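Local coordinates for protein phosphoribosylaminoimidazole-succinocarboxamide synthase (Saccharomyces cerevisiae, PDB 1OBG) that catalyses the ATP-dependent joining of 4-carboxy-5-aminoimidazole ribotide (CAIR) to aspartate, giving SAICAR in de novo purine biosynthesis, at residues A[54-59]-A[235-240]; A[31-36]-A[102-107]; A[256-261]-A[289-294]. One frame throughout, in Å; residues are numbered along the deposited sequence.

Interaction 1. Residues A[54-59]-A[235-240]; sequences ILLTKL and LTPDSS. With MG (magnesium ion), chain E.
Leu235 meets Leu59 through its backbone: the carbonyl O of Leu235 lies 4.3 Å from Leu59 CD2, while the side chain of Leu235 packs instead on Thr215 and Phe217 of strand 210-221. The same oxygen accepts a weak hydrogen bond from Trp63, one turn further along the helix. Thr236 stands opposite Leu56, with their CA atoms 6.3 Å apart. Its CB packs on Leu56 CG at 4.1 Å, the two side chains crossing at about a right angle, and its methyl CG2 rests 3.9 Å from the backbone O of Leu56. At Pro237 the ring is met by two leucines one helical turn apart: Leu59 CD2 meets its CD corner at 4.1 Å, and Leu56 CD1 lies 4.2 Å from the same CD. The chain then turns back, as Ser239 N donates to Thr236 O (2.9 Å) and the torsions of Pro237 and Asp238 fit a type I turn. Asp238, the third turn residue, has CG anti to its carbonyl carbon (chi1 -76°), which brings the carboxylate up to both Leu56 CD2 and the metal. OD1 comes close to Leu56 CD2, the side chains again crossing squarely, and takes a salt bridge from Lys52, near the start of helix 52-66; OD2 binds magnesium at 2.0 Å. With one oxygen on lysine and the other on metal, rotation of the carboxylate is probably restricted. The contact thus sets a turn between strands 228-230 and 240-244 against the apolar side of helix 52-66, and presents one ligand of the magnesium site that Asp258 and Tyr291 complete.

Interaction 2. Residues A[31-36]-A[102-107]; sequences LFVATD and EDRSLL. With AMP (adenosine monophosphate), chain D; AMP (adenosine monophosphate), chain B.
The guanidinium of Arg104 is met at its edge, close to its plane, by two acceptors of 31-36: NH1 donates to Asp36 OD2 (2.8 Å) and to Ala34 O (2.9 Å), the latter in the carbonyl plane on a lone pair. NH2 reaches Asp36 OD1 at 3.2 Å, so the salt bridge is end-on and two-pronged, yet the planes are 66° apart and NH1 approaches OD2 from well above the carboxylate. Arg104 reaches Asp36 with CG between its backbone N and carbonyl carbon (chi1 57°) and a bend at chi3, which folds the chain past Val33 CG1. The Phe32 ring also works by its edge, with CZ 3.6 Å from C8 of the chain B nucleotide. Asp36 is further fixed by backbone N-H groups of Ile2, Glu51 and Gly53; replacing Arg104 with an alanine would probably leave this buried carboxylate without its counter-charge and Ala34 O without its side-chain donor. Between the strands, Phe32 and Leu106 form a hydrogen-bonded antiparallel pair (Phe32 N to Leu106 O 2.8 Å, Leu106 N to Phe32 O 2.7 Å), and Ala34 N continues the pattern to Arg104 O. Leu31, Val33, Ser105 and Leu107 share one face; Phe32 and Leu106 take the other. The N-to-C directions of strands 31-34 and 105-107 differ by 164°. Strand 105-109 is the outermost of its sheet within the chain, and along its edge away from 29-34 Leu107 N donates to adenine N1 of the chain D nucleotide (3.0 Å) while Leu107 O receives N6: backbone recognition of adenine by an edge strand, as at the hinge of protein kinases.

Interaction 3. Residues A[256-261]-A[289-294]; sequences SYDKQF and AKYIEA. With MG (magnesium ion), chain E.
Asp258 and Lys290 bring the backbones closest, with CA atoms 5.4 Å apart, where the loop leading into helix 260-268 passes helix 281-299. The loop is shaped by an ST motif, Ser256 OG accepting from Lys259 N (3.2 Å), and Lys259 is the N-cap residue. Tyr257 has CG anti to the backbone N (chi1 -170°), and its ring points across the helix: CE1 points edge-on at Lys290 O (3.4 Å) and touches Ala294 CB. Lys290 bends back so that CE covers one face of this ring, while its CG meets the edge of Phe261 at CE2 (3.8 Å); NZ is too far over the tyrosine for more than a weak cation-pi attraction. Tyr257 OH reaches Glu293 CG, and a water that donates to Glu293 OE1 joins the two polar ends. On the other side of the contact the pair Asp258 and Tyr291 serves the metal site, which Asp238 completes among the protein ligands. Asp258 OD1 and Tyr291 OH stand 3.0 Å apart as co-ligands and are not hydrogen-bonded. Magnesium lies in the plane of the Tyr291 ring, 2.5 Å from its OH and 2.6 Å from Asp258 OD1.

From the N terminus, strand segment 31-36 opens interaction 2 and helix segment 54-59 opens interaction 1 before 102-107 closes interaction 2; 235-240 closes interaction 1 much later. These two loops therefore cross. Interaction 3 follows in series, closing the short excursion from 256-261 to 289-294. Helix 52-66 sits in the middle: Thr57 OG1 makes a weak hydrogen bond to Arg104 O of interaction 2, and Leu55 and Leu56 pack on Tyr291 of interaction 3. Interactions 1 and 3 share the magnesium, whereas 2 and 3 stay about 7 Å apart at their nearest atoms. Together they join the nucleotide-binding four-stranded sheet, through one helix, to the C-terminal helices.

Interaction 1. Residues A[54-59]-A[235-240]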
loop_
_atom_site.group_PDB
_atom_site.type_symbol
_atom_site.label_atom_id
_atom_site.label_comp_id
_atom_site.label_asym_id
_atom_site.label_seq_id
_atom_site.Cartn_x
_atom_site.Cartn_y
_atom_site.Cartn_z
ATOM N N ILE A 54 10.542 7.249 -4.020
ATOM C CA ILE A 54 11.577 6.323 -4.444
ATOM C C ILE A 54 11.646 5.126 -3.480
ATOM O O ILE A 54 11.628 3.967 -3.912
ATOM C CB ILE A 54 12.944 7.010 -4.534
ATOM C CG1 ILE A 54 12.920 8.094 -5.630
ATOM C CG2 ILE A 54 14.040 5.950 -4.764
ATOM C CD1 ILE A 54 14.141 9.004 -5.646
ATOM N N LEU A 55 11.722 5.417 -2.177
ATOM C CA LEU A 55 11.740 4.361 -1.154
ATOM C C LEU A 55 10.554 3.397 -1.255
ATOM O O LEU A 55 10.747 2.188 -1.228
ATOM C CB LEU A 55 11.829 4.966 0.271
ATOM C CG LEU A 55 13.175 5.665 0.517
ATOM C CD1 LEU A 55 13.053 6.746 1.599
ATOM C CD2 LEU A 55 14.270 4.673 0.917
ATOM N N LEU A 56 9.341 3.914 -1.384
ATOM C CA LEU A 56 8.137 3.051 -1.484
ATOM C C LEU A 56 8.073 2.267 -2.807
ATOM O O LEU A 56 7.545 1.151 -2.858
ATOM C CB LEU A 56 6.846 3.852 -1.307
ATOM C CG LEU A 56 6.337 3.972 0.148
ATOM C CD1 LEU A 56 7.476 4.193 1.118
ATOM C CD2 LEU A 56 5.276 5.027 0.312
ATOM N N THR A 57 8.618 2.849 -3.869
ATOM C CA THR A 57 8.619 2.167 -5.149
ATOM C C THR A 57 9.624 1.020 -5.083
ATOM O O THR A 57 9.339 -0.073 -5.533
ATOM C CB THR A 57 9.004 3.118 -6.296
ATOM O OG1 THR A 57 7.948 4.072 -6.503
ATOM C CG2 THR A 57 9.091 2.355 -7.647
ATOM N N LYS A 58 10.791 1.286 -4.513
ATOM C CA LYS A 58 11.816 0.251 -4.354
ATOM C C LYS A 58 11.339 -0.842 -3.420
ATOM O O LYS A 58 11.586 -2.025 -3.646
ATOM C CB LYS A 58 13.104 0.876 -3.863
ATOM C CG LYS A 58 13.847 1.632 -4.981
ATOM C CD LYS A 58 15.158 2.197 -4.461
ATOM C CE LYS A 58 16.132 2.526 -5.587
ATOM N NZ LYS A 58 16.432 1.340 -6.472
ATOM N N LEU A 59 10.626 -0.440 -2.369
ATOM C CA LEU A 59 10.047 -1.423 -1.470
ATOM C C LEU A 59 9.010 -2.295 -2.187
ATOM O O LEU A 59 9.013 -3.513 -2.020
ATOM C CB LEU A 59 9.433 -0.758 -0.232
ATOM C CG LEU A 59 9.033 -1.664 0.921
ATOM C CD1 LEU A 59 10.228 -2.576 1.333
ATOM C CD2 LEU A 59 8.609 -0.780 2.076
ATOM N N LEU A 235 2.285 -4.020 0.054
ATOM C CA LEU A 235 2.997 -4.120 1.343
ATOM C C LEU A 235 3.910 -2.931 1.656
ATOM O O LEU A 235 5.033 -3.098 2.165
ATOM C CB LEU A 235 3.799 -5.434 1.407
ATOM C CG LEU A 235 3.285 -6.779 1.937
ATOM C CD1 LEU A 235 2.112 -6.716 2.944
ATOM C CD2 LEU A 235 3.031 -7.765 0.804
ATOM N N THR A 236 3.444 -1.727 1.336
ATOM C CA THR A 236 4.159 -0.544 1.778
ATOM C C THR A 236 3.422 0.020 3.007
ATOM O O THR A 236 2.276 -0.344 3.253
ATOM C CB THR A 236 4.158 0.539 0.713
ATOM O OG1 THR A 236 2.819 0.987 0.529
ATOM C CG2 THR A 236 4.582 0.002 -0.634
ATOM N N PRO A 237 4.064 0.921 3.747
ATOM C CA PRO A 237 3.418 1.554 4.897
ATOM C C PRO A 237 2.174 2.378 4.548
ATOM O O PRO A 237 1.396 2.668 5.443
ATOM C CB PRO A 237 4.518 2.444 5.490
ATOM C CG PRO A 237 5.799 2.066 4.803
ATOM C CD PRO A 237 5.445 1.390 3.540
ATOM N N ASP A 238 1.985 2.751 3.288
ATOM C CA ASP A 238 0.772 3.448 2.889
ATOM C C ASP A 238 -0.391 2.459 2.694
ATOM O O ASP A 238 -1.547 2.854 2.779
ATOM C CB ASP A 238 0.991 4.243 1.590
ATOM C CG ASP A 238 1.784 5.528 1.803
ATOM O OD1 ASP A 238 2.266 6.095 0.794
ATOM O OD2 ASP A 238 1.979 6.049 2.939
ATOM N N SER A 239 -0.102 1.186 2.436
ATOM C CA SER A 239 -1.172 0.218 2.145
ATOM C C SER A 239 -1.353 -0.806 3.258
ATOM O O SER A 239 -2.215 -1.669 3.174
ATOM C CB SER A 239 -0.903 -0.500 0.815
ATOM O OG SER A 239 0.063 -1.543 0.972
ATOM N N SER A 240 -0.513 -0.702 4.285
ATOM C CA SER A 240 -0.424 -1.682 5.356
ATOM C C SER A 240 -0.201 -0.944 6.659
ATOM O O SER A 240 0.243 0.200 6.657
ATOM C CB SER A 240 0.783 -2.606 5.129
ATOM O OG SER A 240 0.863 -2.983 3.779
HETATM MG MG MG E . 3.209 5.952 4.507
#

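Interaction 2. Residues A[31-36]-A[102-107]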
loop_
_atom_site.group_PDB
_atom_site.type_symbol
_atom_site.label_atom_id
_atom_site.label_comp_id
_atom_site.label_asym_id
_atom_site.label_seq_id
_atom_site.Cartn_x
_atom_site.Cartn_y
_atom_site.Cartn_z
ATOM N N LEU A 31 1.610 4.098 -16.395
ATOM C CA LEU A 31 2.823 4.406 -15.658
ATOM C C LEU A 31 2.395 4.973 -14.303
ATOM O O LEU A 31 1.696 5.999 -14.250
ATOM C CB LEU A 31 3.696 5.401 -16.424
ATOM C CG LEU A 31 5.040 5.791 -15.774
ATOM C CD1 LEU A 31 6.059 4.691 -15.985
ATOM C CD2 LEU A 31 5.556 7.100 -16.382
ATOM N N PHE A 32 2.815 4.323 -13.220
ATOM C CA PHE A 32 2.495 4.775 -11.857
ATOM C C PHE A 32 3.700 5.484 -11.283
ATOM O O PHE A 32 4.776 4.876 -11.183
ATOM C CB PHE A 32 2.250 3.571 -10.948
ATOM C CG PHE A 32 0.904 2.931 -11.105
ATOM C CD1 PHE A 32 0.441 2.043 -10.136
ATOM C CD2 PHE A 32 0.100 3.188 -12.196
ATOM C CE1 PHE A 32 -0.806 1.437 -10.271
ATOM C CE2 PHE A 32 -1.161 2.581 -12.329
ATOM C CZ PHE A 32 -1.613 1.728 -11.388
ATOM N N VAL A 33 3.542 6.748 -10.912
ATOM C CA VAL A 33 4.678 7.512 -10.443
ATOM C C VAL A 33 4.379 7.845 -8.991
ATOM O O VAL A 33 3.394 8.539 -8.702
ATOM C CB VAL A 33 4.867 8.820 -11.226
ATOM C CG1 VAL A 33 6.136 9.549 -10.759
ATOM C CG2 VAL A 33 4.896 8.545 -12.756
ATOM N N ALA A 34 5.209 7.336 -8.083
ATOM C CA ALA A 34 5.006 7.610 -6.667
ATOM C C ALA A 34 5.697 8.939 -6.314
ATOM O O ALA A 34 6.927 9.088 -6.467
ATOM C CB ALA A 34 5.538 6.441 -5.823
ATOM N N THR A 35 4.907 9.905 -5.857
ATOM C CA THR A 35 5.462 11.181 -5.454
ATOM C C THR A 35 5.854 11.140 -3.993
ATOM O O THR A 35 5.704 10.121 -3.312
ATOM C CB THR A 35 4.476 12.316 -5.671
ATOM O OG1 THR A 35 3.356 12.148 -4.783
ATOM C CG2 THR A 35 3.911 12.248 -7.089
ATOM N N ASP A 36 6.367 12.257 -3.525
ATOM C CA ASP A 36 6.828 12.375 -2.157
ATOM C C ASP A 36 5.761 12.992 -1.255
ATOM O O ASP A 36 6.089 13.443 -0.141
ATOM C CB ASP A 36 8.087 13.216 -2.137
ATOM C CG ASP A 36 9.224 12.526 -2.786
ATOM O OD1 ASP A 36 10.174 13.224 -3.202
ATOM O OD2 ASP A 36 9.244 11.267 -2.926
ATOM N N GLU A 102 12.580 9.030 -12.646
ATOM C CA GLU A 102 13.600 8.015 -12.354
ATOM C C GLU A 102 13.469 7.486 -10.936
ATOM O O GLU A 102 13.370 8.265 -9.978
ATOM C CB GLU A 102 15.019 8.562 -12.563
ATOM C CG GLU A 102 15.997 7.410 -12.788
ATOM C CD GLU A 102 17.329 7.838 -13.365
ATOM O OE1 GLU A 102 17.658 9.060 -13.319
ATOM O OE2 GLU A 102 18.044 6.926 -13.866
ATOM N N ASP A 103 13.455 6.162 -10.824
ATOM C CA ASP A 103 13.467 5.452 -9.538
ATOM C C ASP A 103 12.140 5.477 -8.806
ATOM O O ASP A 103 12.020 4.881 -7.758
ATOM C CB ASP A 103 14.588 5.994 -8.643
ATOM C CG ASP A 103 15.949 5.661 -9.204
ATOM O OD1 ASP A 103 16.857 6.506 -9.185
ATOM O OD2 ASP A 103 16.171 4.561 -9.718
ATOM N N ARG A 104 11.140 6.158 -9.355
ATOM C CA ARG A 104 9.869 6.281 -8.652
ATOM C C ARG A 104 8.682 5.848 -9.494
ATOM O O ARG A 104 7.522 6.049 -9.107
ATOM C CB ARG A 104 9.684 7.709 -8.083
ATOM C CG ARG A 104 9.758 8.821 -9.076
ATOM C CD ARG A 104 9.420 10.194 -8.460
ATOM N NE ARG A 104 10.480 10.736 -7.588
ATOM C CZ ARG A 104 10.324 10.967 -6.281
ATOM N NH1 ARG A 104 9.169 10.679 -5.673
ATOM N NH2 ARG A 104 11.324 11.477 -5.571
ATOM N N SER A 105 8.979 5.240 -10.633
ATOM C CA SER A 105 7.954 4.901 -11.615
ATOM C C SER A 105 7.808 3.423 -11.886
ATOM O O SER A 105 8.813 2.717 -12.030
ATOM C CB SER A 105 8.302 5.590 -12.920
ATOM O OG SER A 105 8.333 6.973 -12.649
ATOM N N LEU A 106 6.572 2.954 -11.978
ATOM C CA LEU A 106 6.328 1.571 -12.403
ATOM C C LEU A 106 5.492 1.514 -13.652
ATOM O O LEU A 106 4.428 2.145 -13.725
ATOM C CB LEU A 106 5.627 0.757 -11.313
ATOM C CG LEU A 106 6.388 0.654 -9.977
ATOM C CD1 LEU A 106 5.484 0.035 -8.929
ATOM C CD2 LEU A 106 7.627 -0.172 -10.165
ATOM N N LEU A 107 5.983 0.742 -14.614
ATOM C CA LEU A 107 5.300 0.489 -15.868
ATOM C C LEU A 107 4.480 -0.773 -15.716
ATOM O O LEU A 107 5.022 -1.853 -15.418
ATOM C CB LEU A 107 6.340 0.366 -17.007
ATOM C CG LEU A 107 5.738 0.384 -18.408
ATOM C CD1 LEU A 107 5.185 1.777 -18.767
ATOM C CD2 LEU A 107 6.752 -0.110 -19.459
HETATM P P AMP D . 14.856 -6.932 -13.362
HETATM O O1P AMP D . 13.712 -7.488 -12.491
HETATM O O2P AMP D . 14.384 -6.655 -14.741
HETATM O O3P AMP D . 16.120 -7.944 -13.356
HETATM O "O5'" AMP D . 15.480 -5.578 -12.756
HETATM C "C5'" AMP D . 15.800 -4.467 -13.572
HETATM C "C4'" AMP D . 15.419 -3.164 -12.865
HETATM O "O4'" AMP D . 14.293 -2.601 -13.522
HETATM C "C3'" AMP D . 15.041 -3.397 -11.402
HETATM O "O3'" AMP D . 15.436 -2.309 -10.589
HETATM C "C2'" AMP D . 13.528 -3.473 -11.476
HETATM O "O2'" AMP D . 12.904 -3.174 -10.245
HETATM C "C1'" AMP D . 13.202 -2.519 -12.623
HETATM N N9 AMP D . 11.929 -2.878 -13.286
HETATM C C8 AMP D . 11.547 -4.108 -13.778
HETATM N N7 AMP D . 10.299 -4.008 -14.296
HETATM C C5 AMP D . 9.882 -2.730 -14.142
HETATM C C6 AMP D . 8.702 -2.091 -14.495
HETATM N N6 AMP D . 7.679 -2.802 -14.978
HETATM N N1 AMP D . 8.568 -0.755 -14.201
HETATM C C2 AMP D . 9.577 -0.054 -13.574
HETATM N N3 AMP D . 10.752 -0.688 -13.227
HETATM C C4 AMP D . 10.895 -2.008 -13.505
HETATM P P AMP B . -4.486 4.907 -6.543
HETATM O O1P AMP B . -3.694 4.233 -5.415
HETATM O O2P AMP B . -3.719 5.992 -7.212
HETATM O O3P AMP B . -5.878 5.488 -5.964
HETATM O "O5'" AMP B . -4.810 3.815 -7.673
HETATM C "C5'" AMP B . -5.398 4.266 -8.861
HETATM C "C4'" AMP B . -6.347 3.198 -9.358
HETATM O "O4'" AMP B . -5.630 2.299 -10.181
HETATM C "C3'" AMP B . -6.939 2.394 -8.199
HETATM O "O3'" AMP B . -8.339 2.387 -8.334
HETATM C "C2'" AMP B . -6.388 0.996 -8.406
HETATM O "O2'" AMP B . -7.366 0.045 -8.085
HETATM C "C1'" AMP B . -6.081 1.002 -9.901
HETATM N N9 AMP B . -5.072 0.018 -10.343
HETATM C C8 AMP B . -3.957 -0.452 -9.688
HETATM N N7 AMP B . -3.343 -1.346 -10.507
HETATM C C5 AMP B . -4.041 -1.444 -11.664
HETATM C C6 AMP B . -3.875 -2.188 -12.836
HETATM N N6 AMP B . -2.756 -2.880 -13.077
HETATM N N1 AMP B . -4.805 -2.049 -13.852
HETATM C C2 AMP B . -5.873 -1.188 -13.731
HETATM N N3 AMP B . -6.026 -0.451 -12.569
HETATM C C4 AMP B . -5.129 -0.582 -11.563
#

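Interaction 3. Residues A[256-261]-A[289-294]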
loop_
_atom_site.group_PDB
_atom_site.type_symbol
_atom_site.label_atom_id
_atom_site.label_comp_id
_atom_site.label_asym_id
_atom_site.label_seq_id
_atom_site.Cartn_x
_atom_site.Cartn_y
_atom_site.Cartn_z
ATOM N N SER A 256 2.262 4.176 15.069
ATOM C CA SER A 256 2.472 4.073 13.643
ATOM C C SER A 256 3.975 4.107 13.390
ATOM O O SER A 256 4.674 4.984 13.892
ATOM C CB SER A 256 1.802 5.242 12.904
ATOM O OG SER A 256 2.052 5.106 11.513
ATOM N N TYR A 257 4.464 3.145 12.615
ATOM C CA TYR A 257 5.877 3.059 12.314
ATOM C C TYR A 257 6.369 4.326 11.623
ATOM O O TYR A 257 7.394 4.890 11.994
ATOM C CB TYR A 257 6.127 1.872 11.369
ATOM C CG TYR A 257 7.573 1.549 11.191
ATOM C CD1 TYR A 257 8.324 2.157 10.183
ATOM C CD2 TYR A 257 8.207 0.630 12.027
ATOM C CE1 TYR A 257 9.662 1.857 10.021
ATOM C CE2 TYR A 257 9.544 0.330 11.869
ATOM C CZ TYR A 257 10.257 0.945 10.863
ATOM O OH TYR A 257 11.577 0.647 10.688
ATOM N N ASP A 258 5.639 4.745 10.605
ATOM C CA ASP A 258 6.063 5.858 9.781
ATOM C C ASP A 258 5.485 7.215 10.173
ATOM O O ASP A 258 6.165 8.217 10.049
ATOM C CB ASP A 258 5.792 5.579 8.294
ATOM C CG ASP A 258 4.381 5.119 8.018
ATOM O OD1 ASP A 258 3.877 5.524 6.951
ATOM O OD2 ASP A 258 3.697 4.358 8.768
ATOM N N LYS A 259 4.249 7.235 10.649
ATOM C CA LYS A 259 3.524 8.496 10.772
ATOM C C LYS A 259 3.289 8.978 12.201
ATOM O O LYS A 259 2.561 9.940 12.399
ATOM C CB LYS A 259 2.180 8.409 10.038
ATOM C CG LYS A 259 2.359 8.356 8.526
ATOM C CD LYS A 259 1.049 8.515 7.819
ATOM C CE LYS A 259 1.212 8.224 6.366
ATOM N NZ LYS A 259 -0.111 8.372 5.722
ATOM N N GLN A 260 3.897 8.326 13.190
ATOM C CA GLN A 260 3.625 8.724 14.565
ATOM C C GLN A 260 4.061 10.155 14.890
ATOM O O GLN A 260 3.354 10.858 15.615
ATOM C CB GLN A 260 4.243 7.767 15.574
ATOM C CG GLN A 260 3.511 7.758 16.923
ATOM C CD GLN A 260 1.992 7.631 16.827
ATOM O OE1 GLN A 260 1.280 8.447 17.408
ATOM N NE2 GLN A 260 1.491 6.632 16.111
ATOM N N PHE A 261 5.217 10.584 14.380
ATOM C CA PHE A 261 5.703 11.917 14.713
ATOM C C PHE A 261 4.777 12.955 14.136
ATOM O O PHE A 261 4.456 13.963 14.790
ATOM C CB PHE A 261 7.113 12.124 14.192
ATOM C CG PHE A 261 8.072 11.070 14.657
ATOM C CD1 PHE A 261 8.443 10.998 15.992
ATOM C CD2 PHE A 261 8.589 10.142 13.762
ATOM C CE1 PHE A 261 9.334 10.007 16.435
ATOM C CE2 PHE A 261 9.479 9.159 14.184
ATOM C CZ PHE A 261 9.852 9.090 15.518
ATOM N N ALA A 289 13.392 9.527 7.949
ATOM C CA ALA A 289 14.278 8.523 8.527
ATOM C C ALA A 289 13.565 7.189 8.699
ATOM O O ALA A 289 14.196 6.162 8.514
ATOM C CB ALA A 289 14.888 8.995 9.876
ATOM N N LYS A 290 12.266 7.209 9.038
ATOM C CA LYS A 290 11.478 5.992 9.212
ATOM C C LYS A 290 11.239 5.268 7.906
ATOM O O LYS A 290 11.243 4.044 7.874
ATOM C CB LYS A 290 10.102 6.278 9.845
ATOM C CG LYS A 290 10.127 6.877 11.250
ATOM C CD LYS A 290 11.242 6.267 12.057
ATOM C CE LYS A 290 10.784 5.049 12.819
ATOM N NZ LYS A 290 10.910 5.371 14.272
ATOM N N TYR A 291 10.998 6.011 6.830
ATOM C CA TYR A 291 10.814 5.367 5.530
ATOM C C TYR A 291 12.107 4.710 5.091
ATOM O O TYR A 291 12.101 3.621 4.530
ATOM C CB TYR A 291 10.341 6.379 4.462
ATOM C CG TYR A 291 8.881 6.700 4.627
ATOM C CD1 TYR A 291 7.908 5.717 4.472
ATOM C CD2 TYR A 291 8.477 7.982 4.968
ATOM C CE1 TYR A 291 6.553 6.017 4.640
ATOM C CE2 TYR A 291 7.136 8.293 5.142
ATOM C CZ TYR A 291 6.186 7.328 4.975
ATOM O OH TYR A 291 4.869 7.674 5.150
ATOM N N ILE A 292 13.218 5.384 5.351
ATOM C CA ILE A 292 14.517 4.818 5.050
ATOM C C ILE A 292 14.769 3.567 5.890
ATOM O O ILE A 292 15.246 2.552 5.376
ATOM C CB ILE A 292 15.656 5.838 5.278
ATOM C CG1 ILE A 292 15.606 6.935 4.203
ATOM C CG2 ILE A 292 17.034 5.087 5.271
ATOM C CD1 ILE A 292 16.386 8.222 4.567
ATOM N N GLU A 293 14.449 3.652 7.177
ATOM C CA GLU A 293 14.632 2.510 8.071
ATOM C C GLU A 293 13.750 1.314 7.659
ATOM O O GLU A 293 14.200 0.169 7.682
ATOM C CB GLU A 293 14.364 2.941 9.522
ATOM C CG GLU A 293 14.592 1.863 10.555
ATOM C CD GLU A 293 14.225 2.315 11.973
ATOM O OE1 GLU A 293 14.050 1.439 12.854
ATOM O OE2 GLU A 293 14.124 3.539 12.206
ATOM N N ALA A 294 12.504 1.571 7.274
ATOM C CA ALA A 294 11.629 0.493 6.780
ATOM C C ALA A 294 12.260 -0.188 5.564
ATOM O O ALA A 294 12.301 -1.416 5.452
ATOM C CB ALA A 294 10.230 1.038 6.411
HETATM MG MG MG E . 3.209 5.952 4.507
HETATM O O HOH W 1 12.694 -1.056 12.069
#